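Long-range contacts in glutamine cyclotransferase (Zymomonas mobilis, PDB 3NOL), which catalyses the cyclisation of N-terminal glutamine residues to pyroglutamate with release of ammonia, working as a bacterial glutaminyl cyclase built as a beta-propeller: residues A[92-97]-A[132-137]; A[138-143]-A[177-182]; A[147-152]-A[159-164]. One frame throughout, in Å; residues are numbered along the deposited sequence.

Contact 1: A[92-97]-A[132-137]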
# COMPACT_ATOMS: atom_id res chain seq x y z
N ILE A 92 -2.41 -4.01 4.29
CA ILE A 92 -2.20 -3.97 5.73
C ILE A 92 -1.86 -2.54 6.15
O ILE A 92 -1.30 -1.76 5.37
CB ILE A 92 -1.09 -4.96 6.23
CG1 ILE A 92 0.26 -4.70 5.52
CG2 ILE A 92 -1.56 -6.40 6.06
CD1 ILE A 92 1.45 -5.44 6.14
N SER A 93 -2.18 -2.22 7.40
CA SER A 93 -1.84 -0.93 7.97
C SER A 93 -1.68 -1.11 9.47
O SER A 93 -2.37 -1.95 10.08
CB SER A 93 -2.94 0.11 7.71
OG SER A 93 -2.62 1.36 8.33
N ASP A 94 -0.75 -0.36 10.04
CA ASP A 94 -0.69 -0.24 11.50
C ASP A 94 -1.93 0.51 12.01
O ASP A 94 -2.57 1.30 11.29
CB ASP A 94 0.57 0.51 11.96
CG ASP A 94 0.65 1.91 11.37
OD1 ASP A 94 0.59 2.01 10.14
OD2 ASP A 94 0.73 2.93 12.13
N TRP A 95 -2.26 0.23 13.27
CA TRP A 95 -3.18 1.07 14.02
C TRP A 95 -2.77 0.93 15.48
O TRP A 95 -2.81 -0.17 16.04
CB TRP A 95 -4.67 0.70 13.83
CG TRP A 95 -5.49 1.65 14.62
CD1 TRP A 95 -6.02 1.46 15.87
CD2 TRP A 95 -5.76 3.00 14.27
NE1 TRP A 95 -6.66 2.61 16.30
CE2 TRP A 95 -6.50 3.58 15.34
CE3 TRP A 95 -5.47 3.78 13.13
CZ2 TRP A 95 -6.95 4.90 15.31
CZ3 TRP A 95 -5.90 5.12 13.11
CH2 TRP A 95 -6.66 5.66 14.19
N LYS A 96 -2.32 2.04 16.08
CA LYS A 96 -1.77 1.98 17.43
C LYS A 96 -0.73 0.85 17.48
O LYS A 96 0.20 0.84 16.67
CB LYS A 96 -2.89 1.84 18.49
CG LYS A 96 -3.83 3.08 18.52
CD LYS A 96 -4.99 2.91 19.48
CE LYS A 96 -5.82 4.19 19.54
NZ LYS A 96 -6.99 4.05 20.46
N ASP A 97 -0.89 -0.11 18.39
CA ASP A 97 0.10 -1.20 18.52
C ASP A 97 -0.41 -2.48 17.85
O ASP A 97 -0.03 -3.60 18.21
CB ASP A 97 0.49 -1.42 19.99
CG ASP A 97 -0.70 -1.68 20.90
OD1 ASP A 97 -1.85 -1.49 20.44
OD2 ASP A 97 -0.49 -2.07 22.08
N LEU A 132 -4.90 -0.59 2.22
CA LEU A 132 -5.29 -0.09 3.53
C LEU A 132 -4.20 0.82 4.08
O LEU A 132 -3.03 0.51 3.99
CB LEU A 132 -5.57 -1.25 4.48
CG LEU A 132 -6.13 -0.92 5.86
CD1 LEU A 132 -7.58 -0.37 5.74
CD2 LEU A 132 -6.08 -2.18 6.76
N THR A 133 -4.61 1.95 4.63
CA THR A 133 -3.69 2.87 5.33
C THR A 133 -4.50 3.52 6.47
O THR A 133 -5.63 3.08 6.77
CB THR A 133 -3.02 3.92 4.34
OG1 THR A 133 -2.00 4.67 5.02
CG2 THR A 133 -4.08 4.89 3.76
N HIS A 134 -3.95 4.56 7.08
CA HIS A 134 -4.66 5.26 8.15
C HIS A 134 -4.19 6.68 8.29
O HIS A 134 -3.09 7.02 7.86
CB HIS A 134 -4.52 4.52 9.49
CG HIS A 134 -3.19 4.69 10.15
ND1 HIS A 134 -2.90 5.76 10.98
CD2 HIS A 134 -2.08 3.91 10.15
CE1 HIS A 134 -1.68 5.62 11.48
NE2 HIS A 134 -1.15 4.52 10.98
N ASN A 135 -5.03 7.52 8.88
CA ASN A 135 -4.57 8.83 9.33
C ASN A 135 -4.73 8.84 10.86
O ASN A 135 -4.76 7.78 11.49
CB ASN A 135 -5.30 9.96 8.57
CG ASN A 135 -6.82 9.98 8.81
OD1 ASN A 135 -7.34 9.33 9.73
ND2 ASN A 135 -7.54 10.73 7.95
N ASP A 136 -4.80 10.01 11.48
CA ASP A 136 -4.80 10.05 12.94
C ASP A 136 -6.12 9.56 13.56
O ASP A 136 -6.17 9.24 14.76
CB ASP A 136 -4.45 11.45 13.46
CG ASP A 136 -3.01 11.87 13.17
OD1 ASP A 136 -2.14 11.00 12.88
OD2 ASP A 136 -2.74 13.09 13.26
N GLN A 137 -7.19 9.50 12.75
CA GLN A 137 -8.54 9.15 13.24
C GLN A 137 -9.17 7.89 12.66
O GLN A 137 -10.00 7.26 13.31
CB GLN A 137 -9.50 10.31 12.99
CG GLN A 137 -9.28 11.53 13.86
CD GLN A 137 -10.33 12.59 13.60
OE1 GLN A 137 -11.27 12.75 14.37
NE2 GLN A 137 -10.19 13.29 12.46
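Asp94 and His134 meet because both side chains leave the backbone between the N and the carbonyl carbon (chi1 76° for His134). The carboxylate of Asp94 then reaches the imidazole across the gap between the strands. His134 NE2 donates to Asp94 OD2 at 2.7 Å. The bond is bent, and the donor comes from above the carboxylate plane. The other ring nitrogen is used too: His134 ND1 donates to Asn135 O at 2.8 Å, almost straight and within the ring plane. Bonds at both ring nitrogens should limit its rotation. Trp95 adds an offset edge-to-face pair. The edge of its six-membered ring points to the imidazole face, with centroids 5.3 Å apart and planes at 83°. Trp95 CZ3 also lies 3.3 Å from Asn135 O, near the indole plane. Deeper in, Ser93 CB packs on Leu132 CG at 3.8 Å. Asn135 OD1 accepts from Gln137 N in an Asx turn and from Tyr138 N, which shapes the bend after 132-134. The strands 92-95 and 132-134 run roughly parallel, 24° apart, as the innermost strands of adjacent propeller blades. Asp94 also touches Phe49 and Arg51 of strand 44-51. Thr133 points away from 92-97, and its OG1 is hydrogen-bonded to Trp179 N of strand 177-180. Leu139 of strand 139-141 packs against Ser93 and His134.

Contact 2: A[138-143]-A[177-182]. With CA (calcium ion), chain B; SO4 (sulfate ion), chain D.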
# COMPACT_ATOMS: atom_id res chain seq x y z
N TYR A 138 -8.83 7.56 11.41
CA TYR A 138 -9.49 6.47 10.67
C TYR A 138 -8.53 5.57 9.90
O TYR A 138 -7.46 6.02 9.48
CB TYR A 138 -10.46 7.04 9.63
CG TYR A 138 -11.44 8.03 10.19
CD1 TYR A 138 -12.47 7.62 11.04
CD2 TYR A 138 -11.32 9.38 9.88
CE1 TYR A 138 -13.37 8.52 11.56
CE2 TYR A 138 -12.22 10.31 10.39
CZ TYR A 138 -13.24 9.88 11.23
OH TYR A 138 -14.12 10.82 11.73
N LEU A 139 -8.95 4.32 9.72
CA LEU A 139 -8.37 3.46 8.68
C LEU A 139 -9.04 3.83 7.37
O LEU A 139 -10.21 4.19 7.36
CB LEU A 139 -8.63 1.99 8.99
CG LEU A 139 -7.77 1.49 10.16
CD1 LEU A 139 -8.43 0.34 11.00
CD2 LEU A 139 -6.32 1.13 9.75
N ILE A 140 -8.31 3.67 6.27
CA ILE A 140 -8.83 4.07 4.98
C ILE A 140 -8.54 2.91 4.04
O ILE A 140 -7.39 2.49 3.91
CB ILE A 140 -8.15 5.34 4.46
CG1 ILE A 140 -8.27 6.50 5.46
CG2 ILE A 140 -8.72 5.70 3.07
CD1 ILE A 140 -7.29 7.61 5.15
N MET A 141 -9.60 2.38 3.42
CA MET A 141 -9.48 1.21 2.58
C MET A 141 -9.98 1.45 1.14
O MET A 141 -11.02 2.09 0.93
CB MET A 141 -10.21 0.01 3.21
CG MET A 141 -11.71 0.02 3.18
SD MET A 141 -12.38 -1.50 3.95
CE MET A 141 -12.04 -2.77 2.75
N SER A 142 -9.21 0.94 0.18
CA SER A 142 -9.61 0.88 -1.23
C SER A 142 -10.05 -0.56 -1.56
O SER A 142 -9.84 -1.49 -0.75
CB SER A 142 -8.43 1.27 -2.14
OG SER A 142 -7.33 0.38 -1.94
N ASP A 143 -10.61 -0.74 -2.75
CA ASP A 143 -11.15 -2.03 -3.16
C ASP A 143 -11.16 -2.24 -4.68
O ASP A 143 -11.90 -3.08 -5.18
CB ASP A 143 -12.57 -2.22 -2.58
CG ASP A 143 -13.59 -1.22 -3.14
OD1 ASP A 143 -13.23 -0.43 -4.04
OD2 ASP A 143 -14.75 -1.24 -2.68
N LEU A 177 -2.46 1.81 -0.74
CA LEU A 177 -2.67 3.19 -0.29
C LEU A 177 -1.58 3.61 0.67
O LEU A 177 -0.99 2.75 1.35
CB LEU A 177 -3.99 3.33 0.46
CG LEU A 177 -5.29 2.97 -0.27
CD1 LEU A 177 -6.48 3.30 0.64
CD2 LEU A 177 -5.34 3.75 -1.58
N GLU A 178 -1.36 4.92 0.76
CA GLU A 178 -0.56 5.48 1.84
C GLU A 178 -0.99 6.91 2.17
O GLU A 178 -1.08 7.73 1.26
CB GLU A 178 0.94 5.45 1.50
CG GLU A 178 1.80 5.75 2.74
CD GLU A 178 1.76 4.62 3.77
OE1 GLU A 178 2.06 4.90 4.95
OE2 GLU A 178 1.43 3.44 3.42
N TRP A 179 -1.24 7.19 3.45
CA TRP A 179 -1.47 8.58 3.91
C TRP A 179 -0.13 9.29 3.95
O TRP A 179 0.79 8.86 4.66
CB TRP A 179 -2.07 8.54 5.30
CG TRP A 179 -2.43 9.87 5.83
CD1 TRP A 179 -1.71 10.64 6.71
CD2 TRP A 179 -3.64 10.59 5.57
NE1 TRP A 179 -2.38 11.81 6.98
CE2 TRP A 179 -3.57 11.81 6.30
CE3 TRP A 179 -4.76 10.34 4.77
CZ2 TRP A 179 -4.61 12.77 6.27
CZ3 TRP A 179 -5.79 11.30 4.75
CH2 TRP A 179 -5.70 12.50 5.48
N VAL A 180 0.00 10.35 3.17
CA VAL A 180 1.25 11.09 3.09
C VAL A 180 0.97 12.58 3.28
O VAL A 180 0.41 13.24 2.39
CB VAL A 180 2.00 10.81 1.75
CG1 VAL A 180 3.34 11.59 1.65
CG2 VAL A 180 2.23 9.30 1.53
N ASP A 181 1.33 13.08 4.46
CA ASP A 181 1.21 14.51 4.79
C ASP A 181 -0.15 15.11 4.38
O ASP A 181 -0.20 16.13 3.70
CB ASP A 181 2.40 15.28 4.18
CG ASP A 181 3.72 14.98 4.89
OD1 ASP A 181 3.76 14.12 5.82
OD2 ASP A 181 4.73 15.60 4.49
N GLY A 182 -1.23 14.46 4.80
CA GLY A 182 -2.58 15.02 4.66
C GLY A 182 -3.27 14.62 3.36
O GLY A 182 -4.43 14.99 3.15
CA CA B . 0.96 1.60 2.08
S SO4 D . -0.48 14.19 8.69
O1 SO4 D . 0.41 14.82 9.68
O2 SO4 D . 0.31 13.67 7.58
O3 SO4 D . -1.21 13.12 9.36
O4 SO4 D . -1.43 15.18 8.17
O HOH W 1 -0.30 1.01 4.03
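Leu177 and Ile140 meet where strands 139-141 and 177-180 run at 138° to each other, with axes 8.3 Å apart at the closest and no hydrogen bond between them. Leu177 CD1 fits against the backbone of the first strand, 3.5 Å from Ile140 O and 3.6 Å from Ser142 N. Its CG rests near Ser142 OG, whose hydroxyl is hydrogen-bonded to Asn175 O. Ile140 splits its two branches between two partners. CG2, anti to the backbone N, faces Leu177 CD1. Ile140 CD1 reaches the benzene part of the indole, 3.7 Å from Trp179 CE3. The contact is buried and held by van der Waals packing. It fills the seam between two neighbouring blades of the beta-propeller, where the second strand of one blade faces the first strand of the next. Strand 177-180 also serves the calcium ion through its other side. Leu177 O binds the calcium at 2.4 Å. Glu178 bends at chi2 (69°), which turns its carboxylate back so that OE2 binds the calcium at 2.3 Å. Water 1 binds as well, and Phe48, Glu176 and Ile230 also bind the ion. Toward the turn at 181-182, Trp179 NE1 donates to O3 of a sulfate at 3.0 Å, at the indole edge. This ion probably comes from the crystallisation liquor, and Lys234 NZ binds it too.

Contact 3: A[147-152]-A[159-164]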
# COMPACT_ATOMS: atom_id res chain seq x y z
N VAL A 147 -14.27 3.89 -5.07
CA VAL A 147 -14.82 4.21 -3.74
C VAL A 147 -13.80 3.91 -2.64
O VAL A 147 -13.28 2.77 -2.57
CB VAL A 147 -16.12 3.44 -3.47
CG1 VAL A 147 -16.64 3.78 -2.05
CG2 VAL A 147 -17.18 3.76 -4.53
N LEU A 148 -13.51 4.92 -1.81
CA LEU A 148 -12.71 4.73 -0.59
C LEU A 148 -13.61 4.79 0.65
O LEU A 148 -14.55 5.59 0.71
CB LEU A 148 -11.63 5.82 -0.46
CG LEU A 148 -10.53 5.90 -1.53
CD1 LEU A 148 -9.59 7.09 -1.25
CD2 LEU A 148 -9.74 4.57 -1.53
N ARG A 149 -13.31 3.95 1.64
CA ARG A 149 -14.07 3.91 2.88
C ARG A 149 -13.17 4.24 4.05
O ARG A 149 -12.05 3.69 4.16
CB ARG A 149 -14.66 2.52 3.09
CG ARG A 149 -15.82 2.23 2.18
CD ARG A 149 -16.17 0.75 2.28
NE ARG A 149 -15.46 -0.07 1.29
CZ ARG A 149 -15.48 -1.41 1.27
NH1 ARG A 149 -14.84 -2.06 0.31
NH2 ARG A 149 -16.14 -2.09 2.21
N PHE A 150 -13.67 5.13 4.90
CA PHE A 150 -13.00 5.50 6.14
C PHE A 150 -13.64 4.70 7.25
O PHE A 150 -14.85 4.88 7.51
CB PHE A 150 -13.18 7.00 6.43
CG PHE A 150 -12.48 7.90 5.46
CD1 PHE A 150 -11.33 8.62 5.86
CD2 PHE A 150 -12.96 8.06 4.15
CE1 PHE A 150 -10.68 9.48 4.96
CE2 PHE A 150 -12.30 8.90 3.25
CZ PHE A 150 -11.17 9.62 3.64
N LEU A 151 -12.85 3.85 7.90
CA LEU A 151 -13.34 2.99 8.97
C LEU A 151 -13.11 3.58 10.35
O LEU A 151 -12.02 4.09 10.63
CB LEU A 151 -12.70 1.60 8.91
CG LEU A 151 -12.68 0.82 7.58
CD1 LEU A 151 -12.08 -0.58 7.76
CD2 LEU A 151 -14.05 0.72 6.91
N ASP A 152 -14.12 3.50 11.21
CA ASP A 152 -13.93 3.75 12.63
C ASP A 152 -12.98 2.65 13.12
O ASP A 152 -13.24 1.49 12.85
CB ASP A 152 -15.24 3.64 13.40
CG ASP A 152 -15.05 3.87 14.88
OD1 ASP A 152 -14.83 2.91 15.61
OD2 ASP A 152 -15.06 5.05 15.28
N VAL A 159 -17.56 4.86 8.35
CA VAL A 159 -18.28 6.03 8.85
C VAL A 159 -18.30 7.18 7.83
O VAL A 159 -19.06 8.16 8.01
CB VAL A 159 -17.71 6.52 10.20
CG1 VAL A 159 -17.96 5.47 11.31
CG2 VAL A 159 -16.22 6.85 10.09
N ARG A 160 -17.44 7.09 6.82
CA ARG A 160 -17.44 8.01 5.66
C ARG A 160 -17.08 7.22 4.40
O ARG A 160 -16.26 6.30 4.43
CB ARG A 160 -16.46 9.17 5.81
CG ARG A 160 -17.11 10.54 5.55
CD ARG A 160 -16.41 11.45 4.51
NE ARG A 160 -14.99 11.65 4.76
CZ ARG A 160 -14.18 12.42 4.04
NH1 ARG A 160 -14.61 13.14 3.00
NH2 ARG A 160 -12.91 12.49 4.38
N THR A 161 -17.70 7.59 3.29
CA THR A 161 -17.46 6.90 2.03
C THR A 161 -17.35 7.99 0.97
O THR A 161 -18.24 8.87 0.89
CB THR A 161 -18.61 5.91 1.72
OG1 THR A 161 -18.74 4.97 2.79
CG2 THR A 161 -18.40 5.18 0.42
N ILE A 162 -16.27 7.95 0.19
CA ILE A 162 -16.07 8.96 -0.87
C ILE A 162 -15.77 8.28 -2.20
O ILE A 162 -15.28 7.15 -2.23
CB ILE A 162 -14.95 9.98 -0.52
CG1 ILE A 162 -13.57 9.32 -0.49
CG2 ILE A 162 -15.31 10.72 0.80
CD1 ILE A 162 -12.37 10.29 -0.25
N THR A 163 -16.08 8.99 -3.29
CA THR A 163 -15.85 8.48 -4.63
C THR A 163 -14.73 9.31 -5.24
O THR A 163 -14.79 10.55 -5.28
CB THR A 163 -17.14 8.55 -5.49
OG1 THR A 163 -18.17 7.76 -4.87
CG2 THR A 163 -16.89 8.01 -6.90
N VAL A 164 -13.70 8.61 -5.71
CA VAL A 164 -12.51 9.29 -6.23
C VAL A 164 -12.69 9.65 -7.70
O VAL A 164 -13.15 8.82 -8.49
CB VAL A 164 -11.21 8.47 -5.99
CG1 VAL A 164 -10.01 9.19 -6.59
CG2 VAL A 164 -11.01 8.24 -4.47
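The hairpin of strands 147-151 and 158-166 brings Phe150 and Arg160 together on one face of its blade. The guanidinium lies over the phenyl ring, with planes at 28°. Arg160 CZ sits 4.4 Å from the ring centroid, a cation-pi contact. Bends at chi2 and chi3 fold the arginine back over the ring, and NH2 comes to 3.4 Å from Phe150 CZ. The same NH2 is hydrogen-bonded to Pro199 O, which probably helps to keep the guanidinium over the ring. Ile162 CD1 meets the edge of the ring, 3.8 Å from Phe150 CE2. Further along this face, Leu148 CD1 packs on Val164 CG2 at 3.7 Å.

The strands are antiparallel, and Leu148-Ile162 is a hydrogen-bonded pair with bonds both ways. Beyond Phe150 N to Arg160 O, 2.9 Å, comes a classic beta bulge. Val159 and Arg160 both face Phe150, whose O accepts from Val159 N at 2.8 Å and only weakly from Arg160 N. On the opposite face, Val147 CG1 and Thr161 CG2 are tightly packed at 3.3 Å. Arg149 on that face carries its guanidinium away, to a salt bridge with Asp143 and a hydrogen bond to Asp126 O.

Overall arrangement
From the N terminus, strand 89-95 opens contact 1, which closes when the chain comes back at 132-137. That loop contains the other three strands of the blade that 89-95 begins. Contact 2 opens at once at 138-143 and closes at 177-182, so contacts 1 and 2 stand in series. Contact 3, a short hairpin between 147-152 and 159-164, nests inside the loop of contact 2. Three strands in a row, 132-134, 139-141 and 147-151, carry the three contacts through one sheet. Contacts 1 and 2 tie this blade to the blades before and after it. Contact 3 holds its outer strands together. The backbone bond of Thr133 with Ile140 joins 132-134 to 139-141.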